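Local coordinates for protein anaerobically-induced outer membrane porin OprE (Pseudomonas aeruginosa, PDB 4FRX) that probably acts as an outer membrane porin, a channel-forming beta-barrel through which solutes pass, at residues Q38-Q43 and G88-L93; D242-D247 and Y324-V329. All blocks are in the same frame, centred on the assembly; numbering follows the deposited sequence.

In the fold
Both contacts pack a long loop against the inner side of a strand of the same porin barrel. They sit on opposite sides of the chain's centre, with contact centres about 29 Å apart, and do not touch. In contact 1, strand residues Gln38-Gln43 meet Gly88-Leu93 from the loop between strands 59-71 and 102-114. It lies far from the centre, is only partly buried, and rests on a glutamate meeting backbone N-H groups. Contact 2 lies nearer the centre and is buried. There Asp242-Asp247 meets Tyr324-Val329 from the loop between strands 295-305 and 340-349. Its chemistry centres on an arginine held by carboxylate, aromatic ring and water.

Contact 1: residues Q38-Q43 and G88-L93; sequences QEEWGQ and GTVFPL
Glu40 reaches from the strand to the backbone of Gly88-Val90 and sets its carboxylate among their N-H groups. CG lies beside the backbone N (chi1 -65°) and the chain is extended beyond it, which carries the acid across to the loop. OE1 takes the N-H of Thr89 through its syn lone pair, with Glu40 OE1 to Thr89 N at 3.1 Å. This bond is fairly straight, at 163°. Glu40 OE2 accepts a weak bond from Val90 N at 3.3 Å. Gly88 N also comes to OE1, from well above the carboxylate plane. That distance is very short and Gly88 is the first residue modelled after a gap, so the detail is doubtful. The cluster of N-H groups probably favours the charged form of Glu40.

Val90 runs alongside this acid in the opposite direction. Its CG2 packs 3.6 Å from Glu40 CD and 3.8 Å from Glu40 CB. Elsewhere Val90 rests on Phe22 and Ile24 of strand 17-28.

Phe91 meets the strand mainly through its backbone. Its CZ points in the ring plane at Gly42 CA, 3.8 Å away. Gly42 has no side chain, and this lets the ring edge come so close. Phe91 CE2 is 3.7 Å from Trp41 O. Glu40 OE2 also sits at the ring edge. The Phe91 ring also meets Phe103, with planes steeply inclined.

Trp41 points away from the loop, and its NE1 bonds to Asn21. The hydroxyl of Thr89 bonds to Arg137. Here a loop joining two strands of an OprD-family barrel folds back over the inner side of the wall.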
loop_
_atom_site.group_PDB
_atom_site.type_symbol
_atom_site.label_atom_id
_atom_site.label_comp_id
_atom_site.label_asym_id
_atom_site.label_seq_id
_atom_site.Cartn_x
_atom_site.Cartn_y
_atom_site.Cartn_z
ATOM N N GLN A 38 1.480 -23.037 -6.463
ATOM C CA GLN A 38 1.418 -22.859 -5.017
ATOM C C GLN A 38 0.031 -22.396 -4.572
ATOM O O GLN A 38 -0.658 -21.673 -5.293
ATOM C CB GLN A 38 2.492 -21.875 -4.552
ATOM C CG GLN A 38 2.718 -21.861 -3.046
ATOM N N GLU A 39 -0.385 -22.828 -3.387
ATOM C CA GLU A 39 -1.744 -22.590 -2.941
ATOM C C GLU A 39 -1.732 -22.363 -1.436
ATOM O O GLU A 39 -1.096 -23.125 -0.712
ATOM C CB GLU A 39 -2.582 -23.814 -3.286
ATOM C CG GLU A 39 -4.055 -23.685 -3.042
ATOM C CD GLU A 39 -4.785 -24.980 -3.353
ATOM O OE1 GLU A 39 -4.530 -25.988 -2.658
ATOM O OE2 GLU A 39 -5.611 -24.992 -4.292
ATOM N N GLU A 40 -2.411 -21.312 -0.970
ATOM C CA GLU A 40 -2.529 -21.040 0.470
ATOM C C GLU A 40 -3.958 -20.616 0.815
ATOM O O GLU A 40 -4.626 -19.952 0.021
ATOM C CB GLU A 40 -1.544 -19.955 0.919
ATOM C CG GLU A 40 -0.082 -20.323 0.805
ATOM C CD GLU A 40 0.847 -19.214 1.285
ATOM O OE1 GLU A 40 1.357 -18.449 0.434
ATOM O OE2 GLU A 40 1.079 -19.114 2.512
ATOM N N TRP A 41 -4.428 -21.009 1.993
ATOM C CA TRP A 41 -5.807 -20.737 2.401
ATOM C C TRP A 41 -5.860 -20.493 3.907
ATOM O O TRP A 41 -5.368 -21.299 4.698
ATOM C CB TRP A 41 -6.689 -21.933 2.047
ATOM C CG TRP A 41 -8.155 -21.703 2.166
ATOM C CD1 TRP A 41 -8.811 -20.496 2.173
ATOM C CD2 TRP A 41 -9.163 -22.711 2.288
ATOM N NE1 TRP A 41 -10.165 -20.703 2.294
ATOM C CE2 TRP A 41 -10.408 -22.052 2.362
ATOM C CE3 TRP A 41 -9.138 -24.112 2.342
ATOM C CZ2 TRP A 41 -11.614 -22.744 2.496
ATOM C CZ3 TRP A 41 -10.337 -24.796 2.476
ATOM C CH2 TRP A 41 -11.556 -24.112 2.550
ATOM N N GLY A 42 -6.449 -19.375 4.308
ATOM C CA GLY A 42 -6.530 -19.053 5.715
ATOM C C GLY A 42 -7.821 -18.375 6.131
ATOM O O GLY A 42 -8.544 -17.778 5.316
ATOM N N GLN A 43 -8.112 -18.473 7.419
ATOM C CA GLN A 43 -9.194 -17.710 8.014
ATOM C C GLN A 43 -8.567 -16.654 8.904
ATOM O O GLN A 43 -7.743 -16.971 9.759
ATOM C CB GLN A 43 -10.104 -18.606 8.849
ATOM C CG GLN A 43 -11.214 -17.834 9.499
ATOM C CD GLN A 43 -12.095 -17.191 8.465
ATOM O OE1 GLN A 43 -12.487 -17.844 7.496
ATOM N NE2 GLN A 43 -12.401 -15.902 8.644
ATOM N N GLY A 88 3.814 -19.023 0.529
ATOM C CA GLY A 88 4.783 -18.478 1.462
ATOM C C GLY A 88 4.625 -16.987 1.691
ATOM O O GLY A 88 5.522 -16.342 2.228
ATOM N N THR A 89 3.490 -16.432 1.280
ATOM C CA THR A 89 3.239 -15.007 1.473
ATOM C C THR A 89 2.081 -14.766 2.430
ATOM O O THR A 89 1.817 -13.633 2.818
ATOM C CB THR A 89 2.973 -14.258 0.126
ATOM O OG1 THR A 89 1.895 -14.884 -0.582
ATOM C CG2 THR A 89 4.227 -14.248 -0.763
ATOM N N VAL A 90 1.386 -15.833 2.814
ATOM C CA VAL A 90 0.262 -15.699 3.728
ATOM C C VAL A 90 0.646 -15.994 5.184
ATOM O O VAL A 90 0.321 -15.214 6.070
ATOM C CB VAL A 90 -0.923 -16.582 3.317
ATOM C CG1 VAL A 90 -2.111 -16.318 4.215
ATOM C CG2 VAL A 90 -1.297 -16.323 1.858
ATOM N N PHE A 91 1.329 -17.119 5.414
ATOM C CA PHE A 91 1.691 -17.599 6.762
ATOM C C PHE A 91 3.196 -17.627 7.020
ATOM O O PHE A 91 3.969 -17.960 6.129
ATOM C CB PHE A 91 1.141 -19.023 6.971
ATOM C CG PHE A 91 -0.351 -19.069 7.082
ATOM C CD1 PHE A 91 -0.961 -18.811 8.291
ATOM C CD2 PHE A 91 -1.138 -19.328 5.974
ATOM C CE1 PHE A 91 -2.336 -18.807 8.403
ATOM C CE2 PHE A 91 -2.515 -19.343 6.079
ATOM C CZ PHE A 91 -3.110 -19.073 7.289
ATOM N N PRO A 92 3.616 -17.303 8.254
ATOM C CA PRO A 92 5.023 -17.496 8.620
ATOM C C PRO A 92 5.378 -18.987 8.676
ATOM O O PRO A 92 4.472 -19.821 8.684
ATOM C CB PRO A 92 5.118 -16.877 10.016
ATOM C CG PRO A 92 3.727 -16.919 10.554
ATOM C CD PRO A 92 2.804 -16.787 9.370
ATOM N N LEU A 93 6.672 -19.304 8.707
ATOM C CA LEU A 93 7.141 -20.687 8.707
ATOM C C LEU A 93 7.608 -21.131 10.089
ATOM O O LEU A 93 8.058 -20.313 10.899
ATOM C CB LEU A 93 8.308 -20.862 7.727
ATOM C CG LEU A 93 8.076 -20.992 6.215
ATOM C CD1 LEU A 93 7.477 -19.738 5.610
ATOM C CD2 LEU A 93 9.390 -21.328 5.517
#

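Contact 2: residues D242-D247 and Y324-V329; sequences DLRAFD and YLITDV
NH1 of Arg244 is gripped twice: it donates to Tyr324 O, 3.0 Å away, through a weak bond bent to 136°, and to a water. The water lies at the guanidinium edge, in plane, and donates in turn to Leu325 O. The setting is an OprD-family beta-barrel. A long loop folds into the barrel and packs on the inner side of strand 237-250.

Both faces of the guanidinium are covered. Tyr324 stacks flat on one, with centres 3.7 Å apart and planes only 2° from parallel. Arg244 CZ lies over the Tyr324 ring face, which makes this a cation-pi contact as well. Ile326 CG2 covers the opposite face, 3.7 Å from Arg244 CZ.

Asp242, two residues back on the strand, fixes the rotation of the group. Arg244 grips it side-on in a salt bridge: Arg244 NE to Asp242 OD1 is 3.0 Å and Arg244 NH2 to Asp242 OD2 is 3.2 Å. The extended Arg244 chain reaches the loop, probably with much of its charge balanced by Asp242.

Leu325-Asp328 is a type I turn closed by Asp328 N on Leu325 O. Phe246, two residues on from Arg244, crosses Tyr324 at about a right angle, and its CZ packs on Tyr324 CB. Its ring edge meets the loop backbone, with Phe246 CE2 3.4 Å from Tyr324 O.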
loop_
_atom_site.group_PDB
_atom_site.type_symbol
_atom_site.label_atom_id
_atom_site.label_comp_id
_atom_site.label_asym_id
_atom_site.label_seq_id
_atom_site.Cartn_x
_atom_site.Cartn_y
_atom_site.Cartn_z
ATOM N N ASP A 242 -5.860 12.600 -12.328
ATOM C CA ASP A 242 -5.034 12.196 -11.202
ATOM C C ASP A 242 -3.597 12.370 -11.660
ATOM O O ASP A 242 -3.139 11.637 -12.532
ATOM C CB ASP A 242 -5.372 10.738 -10.865
ATOM C CG ASP A 242 -4.491 10.134 -9.773
ATOM O OD1 ASP A 242 -3.297 10.482 -9.652
ATOM O OD2 ASP A 242 -5.006 9.265 -9.040
ATOM N N LEU A 243 -2.901 13.350 -11.081
ATOM C CA LEU A 243 -1.509 13.652 -11.457
ATOM C C LEU A 243 -0.585 13.442 -10.272
ATOM O O LEU A 243 -0.922 13.786 -9.136
ATOM C CB LEU A 243 -1.367 15.091 -11.955
ATOM C CG LEU A 243 -2.347 15.572 -13.014
ATOM C CD1 LEU A 243 -2.002 17.001 -13.435
ATOM C CD2 LEU A 243 -2.309 14.638 -14.214
ATOM N N ARG A 244 0.579 12.863 -10.539
ATOM C CA ARG A 244 1.541 12.546 -9.490
ATOM C C ARG A 244 2.954 12.793 -10.000
ATOM O O ARG A 244 3.262 12.535 -11.167
ATOM C CB ARG A 244 1.410 11.087 -9.038
ATOM C CG ARG A 244 0.001 10.659 -8.671
ATOM C CD ARG A 244 -0.052 9.229 -8.168
ATOM N NE ARG A 244 -1.433 8.784 -8.004
ATOM C CZ ARG A 244 -1.784 7.584 -7.555
ATOM N NH1 ARG A 244 -0.849 6.705 -7.228
ATOM N NH2 ARG A 244 -3.068 7.262 -7.451
ATOM N N ALA A 245 3.795 13.304 -9.113
ATOM C CA ALA A 245 5.184 13.594 -9.413
ATOM C C ALA A 245 5.974 13.239 -8.160
ATOM O O ALA A 245 5.659 13.746 -7.090
ATOM C CB ALA A 245 5.336 15.070 -9.717
ATOM N N PHE A 246 6.972 12.366 -8.287
ATOM C CA PHE A 246 7.850 12.004 -7.167
ATOM C C PHE A 246 9.289 12.345 -7.533
ATOM O O PHE A 246 9.728 12.048 -8.637
ATOM C CB PHE A 246 7.841 10.493 -6.911
ATOM C CG PHE A 246 6.619 9.956 -6.205
ATOM C CD1 PHE A 246 6.579 9.874 -4.815
ATOM C CD2 PHE A 246 5.567 9.417 -6.928
ATOM C CE1 PHE A 246 5.477 9.319 -4.159
ATOM C CE2 PHE A 246 4.464 8.865 -6.279
ATOM C CZ PHE A 246 4.430 8.809 -4.887
ATOM N N ASP A 247 10.047 12.938 -6.618
ATOM C CA ASP A 247 11.488 13.039 -6.830
ATOM C C ASP A 247 12.148 12.287 -5.683
ATOM O O ASP A 247 11.943 12.632 -4.524
ATOM C CB ASP A 247 11.954 14.483 -6.796
ATOM C CG ASP A 247 13.444 14.610 -7.029
ATOM O OD1 ASP A 247 13.857 14.546 -8.196
ATOM O OD2 ASP A 247 14.202 14.740 -6.043
ATOM N N TYR A 324 2.900 4.052 -3.993
ATOM C CA TYR A 324 1.785 4.920 -4.391
ATOM C C TYR A 324 1.914 5.337 -5.864
ATOM O O TYR A 324 1.992 6.524 -6.204
ATOM C CB TYR A 324 1.646 6.137 -3.460
ATOM C CG TYR A 324 0.354 6.892 -3.694
ATOM C CD1 TYR A 324 -0.881 6.265 -3.504
ATOM C CD2 TYR A 324 0.359 8.216 -4.142
ATOM C CE1 TYR A 324 -2.072 6.935 -3.736
ATOM C CE2 TYR A 324 -0.838 8.902 -4.368
ATOM C CZ TYR A 324 -2.045 8.253 -4.165
ATOM O OH TYR A 324 -3.237 8.921 -4.385
ATOM N N LEU A 325 1.940 4.329 -6.729
ATOM C CA LEU A 325 2.024 4.506 -8.171
ATOM C C LEU A 325 0.726 4.001 -8.794
ATOM O O LEU A 325 0.141 3.014 -8.318
ATOM C CB LEU A 325 3.211 3.692 -8.732
ATOM C CG LEU A 325 4.630 4.036 -8.241
ATOM C CD1 LEU A 325 5.684 3.057 -8.788
ATOM C CD2 LEU A 325 5.018 5.487 -8.579
ATOM N N ILE A 326 0.302 4.635 -9.887
ATOM C CA ILE A 326 -0.875 4.175 -10.625
ATOM C C ILE A 326 -0.714 2.788 -11.225
ATOM O O ILE A 326 -1.693 2.182 -11.701
ATOM C CB ILE A 326 -1.333 5.181 -11.720
ATOM C CG1 ILE A 326 -0.242 5.408 -12.770
ATOM C CG2 ILE A 326 -1.781 6.496 -11.079
ATOM C CD1 ILE A 326 -0.725 6.231 -13.983
ATOM N N THR A 327 0.515 2.284 -11.169
ATOM C CA THR A 327 0.869 0.978 -11.706
ATOM C C THR A 327 1.052 -0.090 -10.617
ATOM O O THR A 327 1.473 -1.202 -10.910
ATOM C CB THR A 327 2.166 1.060 -12.530
ATOM O OG1 THR A 327 3.237 1.530 -11.694
ATOM C CG2 THR A 327 1.992 2.002 -13.726
ATOM N N ASP A 328 0.735 0.233 -9.365
ATOM C CA ASP A 328 0.842 -0.769 -8.307
ATOM C C ASP A 328 -0.410 -1.623 -8.388
ATOM O O ASP A 328 -1.476 -1.203 -7.962
ATOM C CB ASP A 328 0.985 -0.133 -6.918
ATOM C CG ASP A 328 1.248 -1.170 -5.813
ATOM O OD1 ASP A 328 0.445 -2.111 -5.648
ATOM O OD2 ASP A 328 2.261 -1.040 -5.095
ATOM N N VAL A 329 -0.261 -2.823 -8.941
ATOM C CA VAL A 329 -1.391 -3.690 -9.264
ATOM C C VAL A 329 -1.225 -5.051 -8.578
ATOM O O VAL A 329 -0.498 -5.163 -7.595
ATOM C CB VAL A 329 -1.589 -3.820 -10.795
ATOM C CG1 VAL A 329 -2.012 -2.469 -11.381
ATOM C CG2 VAL A 329 -0.295 -4.267 -11.473
HETATM O O HOH W 1 -1.583 3.966 -6.342
#